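Local coordinates for ABC transporter substrate-binding protein (Rhizobium radiobacter, PDB 6TFX), which binds the opine mannopinic acid as the periplasmic substrate-binding component of an ABC importer in Agrobacterium, at residues Asp89-Ala98 and Gly144-Lys154. Residues are numbered along the deposited sequence; the frame is centred on the assembly and turned at random.
Sequences DDVVFSLDKA and GGFIIPKKAFK
Lys-150 lies over one face of the Phe-93 ring, its CA 4.1 Å from the ring centroid and 25° off the normal, a CH-pi contact. At the edge of the same ring, near its plane, come CD2 of Phe-153 and CD1 of Ile-148; the former is 3.7 Å from Phe-93 CZ. The Phe-153 ring carries on one face CE of Lys-97, another CH-pi contact, 3.7 Å from the centroid. The Lys-97 chain, extended as far as CE, turns at its last torsion, which places NZ off-centre over this ring in a cation-pi contact; the ammonium also forms a salt bridge with Asp-19 and hydrogen bonds to His-21 and the backbone of Arg-103.

Two side chains of helix 88-98 take backbone N-H groups from the other segment. Lys-150 N, in the first turn of helix 150-156, donates to Asp-90 OD1 (3.0 Å, N-H...O 160°), meeting it on the anti side and out of the carboxylate plane. Water 2 donates to this same OD1 and accepts from Lys-151 N, while OD2 is held by Trp-79 NE1 and Thr-87 N. One turn along, Ser-94 OG accepts from Ile-148 N at 2.9 Å. Its chi1 of -60° sets OG beside its own backbone N, so that it donates back to Asp-90 O, which Ser-94 N reaches from the opposite face of the carbonyl plane.

Beside these bonds, Ile-147 CG2 packs on Val-91 CG2 at 4.2 Å, while Val-91 and Leu-95 also touch strand 123-128 of the four-stranded antiparallel sheet. The contact thus joins a sheet-covering helix to the start of helix 150-156, away from the opine: Asp-90, gripped at both carboxylate oxygens, probably stays ionised and would be favoured by the positive end of that helix's dipole.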
loop_
_atom_site.group_PDB
_atom_site.type_symbol
_atom_site.label_atom_id
_atom_site.label_comp_id
_atom_site.label_asym_id
_atom_site.label_seq_id
_atom_site.Cartn_x
_atom_site.Cartn_y
_atom_site.Cartn_z
ATOM N N ASP A 89 -26.927 -7.095 -4.594
ATOM C CA ASP A 89 -26.639 -6.500 -5.911
ATOM C C ASP A 89 -25.452 -5.515 -5.865
ATOM O O ASP A 89 -24.710 -5.414 -6.840
ATOM C CB ASP A 89 -27.884 -5.801 -6.479
ATOM C CG ASP A 89 -28.945 -6.756 -7.043
ATOM O OD1 ASP A 89 -28.663 -7.982 -7.152
ATOM O OD2 ASP A 89 -30.046 -6.278 -7.393
ATOM N N ASP A 90 -25.289 -4.775 -4.749
ATOM C CA ASP A 90 -24.148 -3.860 -4.605
ATOM C C ASP A 90 -22.849 -4.663 -4.529
ATOM O O ASP A 90 -21.830 -4.240 -5.070
ATOM C CB ASP A 90 -24.286 -3.030 -3.313
ATOM C CG ASP A 90 -25.430 -2.044 -3.370
ATOM O OD1 ASP A 90 -25.565 -1.352 -4.406
ATOM O OD2 ASP A 90 -26.186 -1.946 -2.363
ATOM N N VAL A 91 -22.877 -5.807 -3.806
ATOM C CA VAL A 91 -21.689 -6.658 -3.665
ATOM C C VAL A 91 -21.294 -7.234 -5.021
ATOM O O VAL A 91 -20.114 -7.212 -5.377
ATOM C CB VAL A 91 -21.894 -7.757 -2.602
ATOM C CG1 VAL A 91 -20.699 -8.710 -2.559
ATOM C CG2 VAL A 91 -22.151 -7.133 -1.229
ATOM N N VAL A 92 -22.287 -7.757 -5.781
ATOM C CA VAL A 92 -22.018 -8.291 -7.117
ATOM C C VAL A 92 -21.415 -7.188 -7.975
ATOM O O VAL A 92 -20.408 -7.420 -8.639
ATOM C CB VAL A 92 -23.319 -8.856 -7.764
ATOM C CG1 VAL A 92 -23.080 -9.256 -9.220
ATOM C CG2 VAL A 92 -23.829 -10.050 -6.950
ATOM N N PHE A 93 -22.042 -5.981 -7.971
ATOM C CA PHE A 93 -21.541 -4.891 -8.785
ATOM C C PHE A 93 -20.087 -4.542 -8.402
ATOM O O PHE A 93 -19.214 -4.392 -9.275
ATOM C CB PHE A 93 -22.441 -3.654 -8.631
ATOM C CG PHE A 93 -21.863 -2.429 -9.299
ATOM C CD1 PHE A 93 -21.998 -2.236 -10.671
ATOM C CD2 PHE A 93 -21.134 -1.496 -8.565
ATOM C CE1 PHE A 93 -21.422 -1.119 -11.295
ATOM C CE2 PHE A 93 -20.546 -0.391 -9.194
ATOM C CZ PHE A 93 -20.693 -0.217 -10.548
ATOM N N SER A 94 -19.832 -4.440 -7.087
ATOM C CA SER A 94 -18.511 -4.027 -6.603
ATOM C C SER A 94 -17.419 -5.022 -6.928
ATOM O O SER A 94 -16.367 -4.618 -7.437
ATOM C CB SER A 94 -18.535 -3.771 -5.104
ATOM O OG SER A 94 -19.459 -2.752 -4.797
ATOM N N LEU A 95 -17.649 -6.314 -6.616
ATOM C CA LEU A 95 -16.638 -7.359 -6.869
ATOM C C LEU A 95 -16.430 -7.577 -8.352
ATOM O O LEU A 95 -15.291 -7.778 -8.780
ATOM C CB LEU A 95 -16.987 -8.664 -6.142
ATOM C CG LEU A 95 -16.925 -8.554 -4.623
ATOM C CD1 LEU A 95 -17.264 -9.896 -3.991
ATOM C CD2 LEU A 95 -15.507 -8.102 -4.126
ATOM N N ASP A 96 -17.511 -7.427 -9.175
ATOM C CA ASP A 96 -17.280 -7.560 -10.613
ATOM C C ASP A 96 -16.466 -6.376 -11.123
ATOM O O ASP A 96 -15.716 -6.516 -12.095
ATOM C CB ASP A 96 -18.605 -7.619 -11.383
ATOM C CG ASP A 96 -19.312 -8.955 -11.291
ATOM O OD1 ASP A 96 -18.666 -9.950 -10.844
ATOM O OD2 ASP A 96 -20.507 -9.021 -11.683
ATOM N N LYS A 97 -16.655 -5.191 -10.510
ATOM C CA LYS A 97 -15.884 -4.003 -10.892
ATOM C C LYS A 97 -14.415 -4.217 -10.471
ATOM O O LYS A 97 -13.529 -4.040 -11.289
ATOM C CB LYS A 97 -16.455 -2.739 -10.239
ATOM C CG LYS A 97 -15.730 -1.461 -10.652
ATOM C CD LYS A 97 -16.407 -0.242 -10.027
ATOM C CE LYS A 97 -15.661 1.043 -10.310
ATOM N NZ LYS A 97 -14.291 1.029 -9.724
ATOM N N ALA A 98 -14.183 -4.679 -9.225
ATOM C CA ALA A 98 -12.836 -4.915 -8.693
ATOM C C ALA A 98 -12.038 -5.887 -9.566
ATOM O O ALA A 98 -10.834 -5.705 -9.719
ATOM C CB ALA A 98 -12.943 -5.480 -7.281
ATOM N N GLY A 144 -9.191 -3.971 -3.546
ATOM C CA GLY A 144 -10.431 -4.267 -4.255
ATOM C C GLY A 144 -11.564 -4.873 -3.460
ATOM O O GLY A 144 -12.596 -5.209 -4.038
ATOM N N GLY A 145 -11.373 -5.057 -2.153
ATOM C CA GLY A 145 -12.414 -5.688 -1.337
ATOM C C GLY A 145 -13.548 -4.771 -0.901
ATOM O O GLY A 145 -14.649 -5.231 -0.567
ATOM N N PHE A 146 -13.294 -3.455 -0.890
ATOM C CA PHE A 146 -14.304 -2.507 -0.411
ATOM C C PHE A 146 -15.543 -2.529 -1.287
ATOM O O PHE A 146 -15.425 -2.615 -2.511
ATOM C CB PHE A 146 -13.738 -1.098 -0.437
ATOM C CG PHE A 146 -12.650 -0.862 0.585
ATOM C CD1 PHE A 146 -12.964 -0.681 1.932
ATOM C CD2 PHE A 146 -11.326 -0.700 0.188
ATOM C CE1 PHE A 146 -11.967 -0.376 2.873
ATOM C CE2 PHE A 146 -10.321 -0.416 1.135
ATOM C CZ PHE A 146 -10.649 -0.259 2.468
ATOM N N ILE A 147 -16.721 -2.413 -0.653
ATOM C CA ILE A 147 -17.995 -2.431 -1.366
ATOM C C ILE A 147 -18.491 -1.010 -1.604
ATOM O O ILE A 147 -18.516 -0.194 -0.691
ATOM C CB ILE A 147 -19.041 -3.300 -0.626
ATOM C CG1 ILE A 147 -18.495 -4.715 -0.306
ATOM C CG2 ILE A 147 -20.386 -3.359 -1.384
ATOM C CD1 ILE A 147 -18.009 -5.558 -1.536
ATOM N N ILE A 148 -18.909 -0.743 -2.838
ATOM C CA ILE A 148 -19.468 0.559 -3.222
ATOM C C ILE A 148 -20.932 0.408 -3.715
ATOM O O ILE A 148 -21.333 -0.708 -4.079
ATOM C CB ILE A 148 -18.591 1.326 -4.242
ATOM C CG1 ILE A 148 -18.692 0.719 -5.666
ATOM C CG2 ILE A 148 -17.139 1.407 -3.752
ATOM C CD1 ILE A 148 -17.896 1.475 -6.739
ATOM N N PRO A 149 -21.720 1.511 -3.752
ATOM C CA PRO A 149 -23.130 1.383 -4.150
ATOM C C PRO A 149 -23.289 1.409 -5.658
ATOM O O PRO A 149 -22.805 2.326 -6.316
ATOM C CB PRO A 149 -23.829 2.578 -3.471
ATOM C CG PRO A 149 -22.743 3.381 -2.813
ATOM C CD PRO A 149 -21.420 2.891 -3.312
ATOM N N LYS A 150 -23.982 0.397 -6.194
ATOM C CA LYS A 150 -24.265 0.289 -7.619
ATOM C C LYS A 150 -24.899 1.585 -8.136
ATOM O O LYS A 150 -24.410 2.149 -9.113
ATOM C CB LYS A 150 -25.220 -0.898 -7.849
ATOM C CG LYS A 150 -25.461 -1.267 -9.310
ATOM C CD LYS A 150 -26.393 -2.470 -9.343
ATOM C CE LYS A 150 -26.599 -3.063 -10.710
ATOM N NZ LYS A 150 -27.467 -4.276 -10.631
ATOM N N LYS A 151 -25.967 2.067 -7.474
ATOM C CA LYS A 151 -26.674 3.287 -7.937
ATOM C C LYS A 151 -25.814 4.534 -7.915
ATOM O O LYS A 151 -25.877 5.336 -8.861
ATOM C CB LYS A 151 -27.929 3.557 -7.111
ATOM C CG LYS A 151 -29.025 2.500 -7.189
ATOM C CD LYS A 151 -30.391 3.056 -6.731
ATOM C CE LYS A 151 -30.531 3.500 -5.283
ATOM N NZ LYS A 151 -31.947 3.488 -4.839
ATOM N N ALA A 152 -25.006 4.706 -6.862
ATOM C CA ALA A 152 -24.157 5.892 -6.749
ATOM C C ALA A 152 -23.058 5.897 -7.794
ATOM O O ALA A 152 -22.820 6.929 -8.431
ATOM C CB ALA A 152 -23.572 5.989 -5.357
ATOM N N PHE A 153 -22.393 4.757 -7.979
ATOM C CA PHE A 153 -21.326 4.714 -8.971
ATOM C C PHE A 153 -21.883 4.866 -10.384
ATOM O O PHE A 153 -21.326 5.641 -11.181
ATOM C CB PHE A 153 -20.476 3.430 -8.853
ATOM C CG PHE A 153 -19.238 3.587 -9.712
ATOM C CD1 PHE A 153 -18.122 4.277 -9.234
ATOM C CD2 PHE A 153 -19.219 3.125 -11.025
ATOM C CE1 PHE A 153 -17.017 4.505 -10.058
ATOM C CE2 PHE A 153 -18.105 3.342 -11.847
ATOM C CZ PHE A 153 -17.024 4.048 -11.363
ATOM N N LYS A 154 -22.998 4.148 -10.695
ATOM C CA LYS A 154 -23.602 4.214 -12.044
ATOM C C LYS A 154 -23.942 5.624 -12.458
ATOM O O LYS A 154 -23.777 5.960 -13.627
ATOM C CB LYS A 154 -24.840 3.310 -12.146
ATOM C CG LYS A 154 -24.458 1.857 -12.447
ATOM C CD LYS A 154 -25.681 0.966 -12.680
ATOM C CE LYS A 154 -25.339 -0.286 -13.463
ATOM N NZ LYS A 154 -24.463 -1.213 -12.706
HETATM O O HOH W 1 -25.584 -6.249 -9.360
HETATM O O HOH W 2 -26.840 0.937 -4.960
#